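Local coordinates for protein putative acetamidase/formamidase (Yersinia enterocolitica subsp. palearctica serotype O:3, PDB 5UBU) that probably hydrolyses carbon-nitrogen bonds, other than peptide bonds, in linear amides, at residues Lys167-Thr172 with Asp220-Gln225; Arg61-Gly66 with Ala234-Ser239; Arg15-Gly20 with Lys244-Lys249. All coordinates share one frame; numbering follows the deposited sequence.

Contact 1 (Lys167-Thr172 with Asp220-Gln225); sequences KPHIGT and DAHACQ. With NA (sodium ion), chain G; NA (sodium ion), chain H.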
loop_
_atom_site.group_PDB
_atom_site.type_symbol
_atom_site.label_atom_id
_atom_site.label_comp_id
_atom_site.label_asym_id
_atom_site.label_seq_id
_atom_site.Cartn_x
_atom_site.Cartn_y
_atom_site.Cartn_z
ATOM N N LYS B 167 5.789 21.886 22.537
ATOM C CA LYS B 167 4.864 20.777 22.791
ATOM C C LYS B 167 5.692 19.500 22.748
ATOM O O LYS B 167 5.674 18.776 21.757
ATOM C CB LYS B 167 3.773 20.734 21.720
ATOM C CG LYS B 167 2.851 21.948 21.682
ATOM C CD LYS B 167 1.887 22.020 22.866
ATOM C CE LYS B 167 0.815 20.942 22.766
ATOM N NZ LYS B 167 0.016 21.070 21.499
ATOM N N PRO B 168 6.429 19.216 23.823
ATOM C CA PRO B 168 7.276 18.038 23.808
ATOM C C PRO B 168 6.529 16.711 23.927
ATOM O O PRO B 168 5.404 16.667 24.432
ATOM C CB PRO B 168 8.161 18.245 25.034
ATOM C CG PRO B 168 7.258 18.942 25.990
ATOM C CD PRO B 168 6.449 19.879 25.138
ATOM N N HIS B 169 7.162 15.653 23.428
ATOM C CA HIS B 169 6.616 14.300 23.494
ATOM C C HIS B 169 7.723 13.307 23.202
ATOM O O HIS B 169 8.749 13.654 22.612
ATOM C CB HIS B 169 5.474 14.095 22.505
ATOM C CG HIS B 169 5.882 14.234 21.076
ATOM N ND1 HIS B 169 5.931 15.457 20.440
ATOM C CD2 HIS B 169 6.250 13.313 20.153
ATOM C CE1 HIS B 169 6.325 15.287 19.193
ATOM N NE2 HIS B 169 6.521 13.994 18.988
ATOM N N ILE B 170 7.497 12.068 23.618
ATOM C CA ILE B 170 8.444 10.985 23.420
ATOM C C ILE B 170 8.164 10.269 22.105
ATOM O O ILE B 170 7.047 9.849 21.834
ATOM C CB ILE B 170 8.383 9.995 24.603
ATOM C CG1 ILE B 170 8.893 10.667 25.890
ATOM C CG2 ILE B 170 9.193 8.737 24.319
ATOM C CD1 ILE B 170 10.359 11.058 25.863
ATOM N N GLY B 171 9.202 10.138 21.293
ATOM C CA GLY B 171 9.103 9.473 20.005
ATOM C C GLY B 171 9.191 7.967 20.137
ATOM O O GLY B 171 8.465 7.253 19.457
ATOM N N THR B 172 10.086 7.491 21.001
ATOM C CA THR B 172 10.273 6.053 21.224
ATOM C C THR B 172 9.995 5.638 22.666
ATOM O O THR B 172 10.769 5.941 23.560
ATOM C CB THR B 172 11.709 5.581 20.880
ATOM O OG1 THR B 172 12.658 6.257 21.716
ATOM C CG2 THR B 172 12.043 5.839 19.414
ATOM N N ASP B 220 14.375 9.447 22.310
ATOM C CA ASP B 220 13.951 10.263 21.167
ATOM C C ASP B 220 12.894 11.316 21.540
ATOM O O ASP B 220 11.752 11.268 21.091
ATOM C CB ASP B 220 13.462 9.331 20.041
ATOM C CG ASP B 220 13.102 10.070 18.748
ATOM O OD1 ASP B 220 13.675 11.137 18.420
ATOM O OD2 ASP B 220 12.245 9.528 18.038
ATOM N N ALA B 221 13.289 12.262 22.378
ATOM C CA ALA B 221 12.393 13.330 22.779
ATOM C C ALA B 221 12.263 14.338 21.630
ATOM O O ALA B 221 13.242 14.608 20.922
ATOM C CB ALA B 221 12.925 14.018 24.024
ATOM N N HIS B 222 11.048 14.854 21.427
ATOM C CA HIS B 222 10.789 15.862 20.393
ATOM C C HIS B 222 10.247 17.120 21.039
ATOM O O HIS B 222 9.384 17.040 21.898
ATOM C CB HIS B 222 9.749 15.419 19.360
ATOM C CG HIS B 222 10.147 14.243 18.540
ATOM N ND1 HIS B 222 9.234 13.322 18.087
ATOM C CD2 HIS B 222 11.359 13.809 18.127
ATOM C CE1 HIS B 222 9.862 12.397 17.382
ATOM N NE2 HIS B 222 11.154 12.663 17.400
ATOM N N ALA B 223 10.747 18.279 20.621
ATOM C CA ALA B 223 10.269 19.562 21.156
ATOM C C ALA B 223 8.921 19.917 20.536
ATOM O O ALA B 223 8.174 20.716 21.084
ATOM C CB ALA B 223 11.282 20.664 20.890
ATOM N N CYS B 224 8.646 19.321 19.380
ATOM C CA CYS B 224 7.400 19.515 18.639
ATOM C C CYS B 224 7.417 18.540 17.476
ATOM O O CYS B 224 8.469 17.990 17.172
ATOM C CB CYS B 224 7.300 20.955 18.123
ATOM S SG CYS B 224 8.763 21.504 17.203
ATOM N N GLN B 225 6.267 18.309 16.840
ATOM C CA GLN B 225 6.192 17.416 15.675
ATOM C C GLN B 225 4.876 17.540 14.930
ATOM O O GLN B 225 3.809 17.610 15.544
ATOM C CB GLN B 225 6.374 15.940 16.059
ATOM C CG GLN B 225 6.332 14.968 14.875
ATOM C CD GLN B 225 6.269 13.524 15.289
ATOM O OE1 GLN B 225 7.072 13.055 16.089
ATOM N NE2 GLN B 225 5.323 12.802 14.721
HETATM NA NA NA G . 13.019 11.740 16.346
HETATM NA NA NA H . 11.403 9.012 16.047
HETATM O O HOH W 1 11.879 9.156 13.178
#
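His169 and Ile170 pair with His222 and Ala221 in a short antiparallel beta contact, buried close to the centre of the folded chain, where strand 169-175 runs beside the end of strand 214-222. His169 and His222 form the hydrogen-bonded pair: His169 N donates to His222 O at 3.0 Å, and His222 N returns a bond to His169 O at 2.9 Å. Ile170 and Ala221 are the non-hydrogen-bonded pair; their apolar side chains lie on the other face of the sheet from the two imidazoles, packed against Met109 of strand 101-111. Beyond them the strand turns a corner at Gly171, whose N reaches Asp220 O. Glycine suits this place because a beta carbon would point into the space taken by the Asp220 carboxylate and the His222 ring.

On the imidazole face, the CB of His222 lies over one face of the His169 ring in a CH-pi contact, 3.7 Å from the ring centroid, while the two rings meet obliquely with planes 74° apart. His169 has its CG between the backbone N and the carbonyl carbon (chi1 63°), which carries the ring across to Gln225. There His169 NE2 donates to Gln225 OE1 at 3.1 Å; the oxygen lies near the ring plane, while the donor stands above the amide's carbonyl plane. Gln225 NE2 is held by the backbone O of Asp195.

His222 NE2 and Asp220 OD1 each bind the first sodium at 2.3 Å. Asp220 OD2 sits 2.2 Å from the second sodium and adds a longer bond of 2.9 Å to the first. Glu236 completes the protein ligands of the first ion, Asn193 and Asp195 those of the second. A carboxylate shared between two cations is characteristic of a carboxylate-bridged dinuclear metal site, here occupied by sodium.

Contact 2 (Arg61-Gly66 with Ala234-Ser239); sequences RDAFEG and AVEFAS. With NA (sodium ion), chain G.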
loop_
_atom_site.group_PDB
_atom_site.type_symbol
_atom_site.label_atom_id
_atom_site.label_comp_id
_atom_site.label_asym_id
_atom_site.label_seq_id
_atom_site.Cartn_x
_atom_site.Cartn_y
_atom_site.Cartn_z
ATOM N N ARG B 61 19.036 11.241 25.426
ATOM C CA ARG B 61 19.924 11.774 24.406
ATOM C C ARG B 61 19.099 11.971 23.136
ATOM O O ARG B 61 18.091 11.294 22.938
ATOM C CB ARG B 61 21.101 10.833 24.149
ATOM C CG ARG B 61 22.122 10.850 25.259
ATOM C CD ARG B 61 23.319 9.961 24.928
ATOM N NE ARG B 61 24.368 10.093 25.945
ATOM C CZ ARG B 61 25.502 9.391 25.972
ATOM N NH1 ARG B 61 26.379 9.593 26.946
ATOM N NH2 ARG B 61 25.763 8.478 25.043
ATOM N N ASP B 62 19.530 12.894 22.273
ATOM C CA ASP B 62 18.791 13.160 21.046
ATOM C C ASP B 62 18.884 11.966 20.089
ATOM O O ASP B 62 19.668 11.049 20.305
ATOM C CB ASP B 62 19.221 14.495 20.387
ATOM C CG ASP B 62 20.621 14.452 19.737
ATOM O OD1 ASP B 62 21.146 13.356 19.450
ATOM O OD2 ASP B 62 21.190 15.543 19.451
ATOM N N ALA B 63 18.085 12.000 19.033
ATOM C CA ALA B 63 18.054 10.926 18.040
ATOM C C ALA B 63 19.391 10.614 17.357
ATOM O O ALA B 63 19.577 9.502 16.853
ATOM C CB ALA B 63 17.017 11.245 16.984
ATOM N N PHE B 64 20.309 11.574 17.350
ATOM C CA PHE B 64 21.617 11.403 16.702
ATOM C C PHE B 64 22.740 11.121 17.705
ATOM O O PHE B 64 23.904 11.013 17.325
ATOM C CB PHE B 64 21.947 12.668 15.890
ATOM C CG PHE B 64 20.773 13.201 15.106
ATOM C CD1 PHE B 64 20.262 12.478 14.027
ATOM C CD2 PHE B 64 20.164 14.410 15.453
ATOM C CE1 PHE B 64 19.173 12.956 13.307
ATOM C CE2 PHE B 64 19.081 14.879 14.735
ATOM C CZ PHE B 64 18.579 14.153 13.664
ATOM N N GLU B 65 22.362 10.967 18.973
ATOM C CA GLU B 65 23.289 10.733 20.091
ATOM C C GLU B 65 24.395 11.803 20.099
ATOM O O GLU B 65 25.574 11.501 20.236
ATOM C CB GLU B 65 23.840 9.291 20.083
ATOM C CG GLU B 65 24.420 8.870 21.432
ATOM C CD GLU B 65 24.808 7.405 21.540
ATOM O OE1 GLU B 65 24.863 6.904 22.690
ATOM O OE2 GLU B 65 25.042 6.755 20.499
ATOM N N GLY B 66 23.974 13.058 19.930
ATOM C CA GLY B 66 24.867 14.212 19.915
ATOM C C GLY B 66 25.865 14.312 18.768
ATOM O O GLY B 66 26.751 15.174 18.792
ATOM N N ALA B 234 11.727 15.387 13.550
ATOM C CA ALA B 234 11.008 16.447 14.226
ATOM C C ALA B 234 12.122 17.340 14.767
ATOM O O ALA B 234 13.200 17.390 14.173
ATOM C CB ALA B 234 10.180 15.865 15.354
ATOM N N VAL B 235 11.860 18.081 15.842
ATOM C CA VAL B 235 12.910 18.886 16.469
ATOM C C VAL B 235 13.450 17.958 17.557
ATOM O O VAL B 235 12.906 17.881 18.648
ATOM C CB VAL B 235 12.405 20.239 17.025
ATOM C CG1 VAL B 235 13.492 20.923 17.846
ATOM C CG2 VAL B 235 11.949 21.138 15.878
ATOM N N GLU B 236 14.516 17.238 17.211
ATOM C CA GLU B 236 15.154 16.269 18.096
ATOM C C GLU B 236 15.978 16.964 19.178
ATOM O O GLU B 236 16.788 17.853 18.864
ATOM C CB GLU B 236 16.111 15.398 17.279
ATOM C CG GLU B 236 15.544 14.796 15.998
ATOM C CD GLU B 236 14.401 13.837 16.226
ATOM O OE1 GLU B 236 13.649 13.591 15.252
ATOM O OE2 GLU B 236 14.248 13.326 17.358
ATOM N N PHE B 237 15.814 16.556 20.438
ATOM C CA PHE B 237 16.585 17.179 21.524
ATOM C C PHE B 237 16.823 16.240 22.714
ATOM O O PHE B 237 16.158 15.220 22.867
ATOM C CB PHE B 237 15.928 18.505 21.982
ATOM C CG PHE B 237 14.738 18.341 22.903
ATOM C CD1 PHE B 237 13.599 17.679 22.498
ATOM C CD2 PHE B 237 14.736 18.928 24.162
ATOM C CE1 PHE B 237 12.505 17.550 23.352
ATOM C CE2 PHE B 237 13.631 18.810 25.008
ATOM C CZ PHE B 237 12.517 18.125 24.593
ATOM N N ALA B 238 17.820 16.604 23.519
ATOM C CA ALA B 238 18.185 15.891 24.722
ATOM C C ALA B 238 17.267 16.459 25.804
ATOM O O ALA B 238 17.127 17.682 25.903
ATOM C CB ALA B 238 19.646 16.131 25.054
ATOM N N SER B 239 16.650 15.587 26.608
ATOM C CA SER B 239 15.696 16.037 27.631
ATOM C C SER B 239 15.816 15.404 28.996
ATOM O O SER B 239 16.510 14.406 29.181
ATOM C CB SER B 239 14.272 15.717 27.170
ATOM O OG SER B 239 14.015 14.318 27.250
HETATM NA NA NA G . 13.019 11.740 16.346
HETATM O O HOH W 2 16.097 12.816 23.729
HETATM O O HOH W 3 19.861 17.857 19.593
HETATM O O HOH W 4 15.714 13.006 19.869
#
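Glu236 has its CG anti to its own carbonyl carbon (chi1 -49°), and a bend at chi2 (-63°) swings the carboxylate beside Ala63 and onto a sodium ion. The partner is a type I beta turn, Asp62 to Glu65, in the loop after strand 55-59, laid against the weakly bonded strand 236-237. The small CB of Ala63 fits beside the metal-binding carboxylate, 3.5 Å from Glu236 OE2. Phe64 adds an apolar cover: its CE2 meets Glu236 CG at 3.8 Å, with ring and carboxylate planes nearly perpendicular.

Asp62 suits the first position of the turn because its short carboxylate can turn back over it: Asp62 OD1 accepts from Gly66 N in an almost straight bond of 2.9 Å, closing the loop on itself. Its CB packs on the backbone of Phe237. Gly66 has a positive phi (66°), an angle glycine adopts easily. Arg61 pairs with Glu65 and also with Glu30.

Water bridges the two backbones where they run closest: one molecule donates to Phe237 O and, weakly, to Arg61 O. At the metal, Glu236 chelates the sodium with both oxygens, OE1 and OE2 each at 2.2 Å, and OE1 also accepts from Ala234 N at 3.1 Å.

Contact 3 (Arg15-Gly20 with Lys244-Lys249); sequences RGVGAG and KVDLIK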
loop_
_atom_site.group_PDB
_atom_site.type_symbol
_atom_site.label_atom_id
_atom_site.label_comp_id
_atom_site.label_asym_id
_atom_site.label_seq_id
_atom_site.Cartn_x
_atom_site.Cartn_y
_atom_site.Cartn_z
ATOM N N ARG B 15 -6.572 0.577 38.290
ATOM C CA ARG B 15 -6.108 -0.814 38.232
ATOM C C ARG B 15 -4.628 -1.022 38.521
ATOM O O ARG B 15 -4.193 -2.160 38.679
ATOM C CB ARG B 15 -6.447 -1.408 36.871
ATOM C CG ARG B 15 -7.934 -1.413 36.546
ATOM C CD ARG B 15 -8.181 -2.041 35.190
ATOM N NE ARG B 15 -7.819 -3.458 35.172
ATOM C CZ ARG B 15 -7.857 -4.237 34.093
ATOM N NH1 ARG B 15 -7.512 -5.522 34.192
ATOM N NH2 ARG B 15 -8.234 -3.738 32.914
ATOM N N GLY B 16 -3.854 0.059 38.588
ATOM C CA GLY B 16 -2.422 -0.045 38.877
ATOM C C GLY B 16 -2.190 -0.513 40.301
ATOM O O GLY B 16 -2.797 0.013 41.248
ATOM N N VAL B 17 -1.318 -1.507 40.455
ATOM C CA VAL B 17 -1.014 -2.068 41.777
ATOM C C VAL B 17 -0.255 -1.093 42.683
ATOM O O VAL B 17 -0.350 -1.186 43.910
ATOM C CB VAL B 17 -0.235 -3.410 41.689
ATOM C CG1 VAL B 17 -1.061 -4.455 40.955
ATOM C CG2 VAL B 17 1.133 -3.246 41.031
ATOM N N GLY B 18 0.479 -0.162 42.070
ATOM C CA GLY B 18 1.270 0.817 42.808
ATOM C C GLY B 18 0.523 2.075 43.244
ATOM O O GLY B 18 1.119 2.961 43.863
ATOM N N ALA B 19 -0.774 2.160 42.921
ATOM C CA ALA B 19 -1.567 3.302 43.304
ATOM C C ALA B 19 -1.547 3.425 44.842
ATOM O O ALA B 19 -1.696 2.447 45.611
ATOM C CB ALA B 19 -2.993 3.195 42.806
ATOM N N GLY B 20 -1.302 4.633 45.285
ATOM C CA GLY B 20 -1.263 4.928 46.735
ATOM C C GLY B 20 0.109 4.893 47.385
ATOM O O GLY B 20 0.269 5.415 48.492
ATOM N N LYS B 244 6.128 8.292 35.536
ATOM C CA LYS B 244 5.622 7.510 36.664
ATOM C C LYS B 244 5.212 6.203 35.980
ATOM O O LYS B 244 4.389 6.203 35.067
ATOM C CB LYS B 244 4.416 8.179 37.348
ATOM C CG LYS B 244 4.250 7.902 38.839
ATOM C CD LYS B 244 2.813 7.824 39.346
ATOM C CE LYS B 244 2.714 7.956 40.866
ATOM N NZ LYS B 244 1.445 7.390 41.398
ATOM N N VAL B 245 5.810 5.098 36.398
ATOM C CA VAL B 245 5.548 3.796 35.799
ATOM C C VAL B 245 4.781 2.923 36.779
ATOM O O VAL B 245 5.199 2.781 37.929
ATOM C CB VAL B 245 6.878 3.108 35.432
ATOM C CG1 VAL B 245 6.634 1.754 34.766
ATOM C CG2 VAL B 245 7.709 4.021 34.533
ATOM N N ASP B 246 3.665 2.344 36.337
ATOM C CA ASP B 246 2.872 1.487 37.208
ATOM C C ASP B 246 2.584 0.197 36.424
ATOM O O ASP B 246 2.961 0.080 35.249
ATOM C CB ASP B 246 1.614 2.213 37.696
ATOM C CG ASP B 246 1.074 1.656 39.049
ATOM O OD1 ASP B 246 1.239 0.449 39.344
ATOM O OD2 ASP B 246 0.466 2.448 39.821
ATOM N N LEU B 247 1.956 -0.776 37.086
ATOM C CA LEU B 247 1.689 -2.075 36.492
ATOM C C LEU B 247 0.244 -2.507 36.663
ATOM O O LEU B 247 -0.287 -2.470 37.771
ATOM C CB LEU B 247 2.587 -3.101 37.177
ATOM C CG LEU B 247 2.546 -4.560 36.723
ATOM C CD1 LEU B 247 3.061 -4.683 35.302
ATOM C CD2 LEU B 247 3.379 -5.408 37.658
ATOM N N ILE B 248 -0.380 -2.913 35.555
ATOM C CA ILE B 248 -1.758 -3.408 35.543
ATOM C C ILE B 248 -1.646 -4.899 35.269
ATOM O O ILE B 248 -1.085 -5.318 34.262
ATOM C CB ILE B 248 -2.634 -2.713 34.479
ATOM C CG1 ILE B 248 -2.775 -1.218 34.795
ATOM C CG2 ILE B 248 -4.014 -3.363 34.435
ATOM C CD1 ILE B 248 -3.327 -0.395 33.652
ATOM N N LYS B 249 -2.185 -5.699 36.174
ATOM C CA LYS B 249 -2.097 -7.144 36.065
ATOM C C LYS B 249 -3.149 -7.770 35.174
ATOM O O LYS B 249 -4.307 -7.365 35.183
ATOM C CB LYS B 249 -2.223 -7.776 37.455
ATOM C CG LYS B 249 -1.197 -7.306 38.485
ATOM C CD LYS B 249 0.252 -7.652 38.157
ATOM C CE LYS B 249 0.515 -9.156 38.164
ATOM N NZ LYS B 249 1.944 -9.471 37.930
#
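The guanidinium of Arg15 carries the CG2 methyl of Ile248 over one face, 3.8 Å above the plane and toward the rim, while Lys249 O approaches obliquely near NH1. The same cation makes a cation-pi contact with Trp251. The setting is a helix end and the type I beta turn Gly16-Ala19 that follows it, packed on the last part of strand 239-248, an inner strand of the chain's nine-strand mixed sheet. A bend at chi3 (65°) in the otherwise extended arginine lays its flat end across the isoleucine, so that a long charged side chain near the surface covers a buried branched one.

Val17 N donates to Leu247 O, 3.0 Å away and nearly in line with the carbonyl. The two methyls of this valine spread over neighbouring side chains: Val17 CG2 lies 4.1 Å from Leu247 CB, and Val17 CG1 rests on the CG of Lys249. The amino end of that lysine leads elsewhere, to a salt bridge with Asp100.

Asp246 is the polar centre of the contact. Glycine suits this point of the turn: a beta carbon on Gly18 would point at the carboxylate of Asp246, and its absence allows the backbone to come close. Asp246 OD1 is gripped twice, accepting Gly18 N at 2.9 Å on its syn lone pair and Leu247 N at 2.7 Å on its anti one.

In the fold
Contacts 1 and 2 are two sides of one metal site, their centres about 9 Å apart. Strands 214-222 and 236-237 are successive in the chain and neighbours in the same sheet, and Asp220 and Glu236 are brought together by binding one sodium, whose positive charge would offset their repulsion. Both contacts also touch Gln305 of a second subunit. Contact 3 lies apart, its centre about 24 Å from that of contact 1 and about 30 Å from that of contact 2, away from the metals. It is nonetheless tied to contact 2 through the chain, since strand 239-248 follows 236-237 after a single residue. In sequence the three are nested, contact 1 within 2 and 2 within 3.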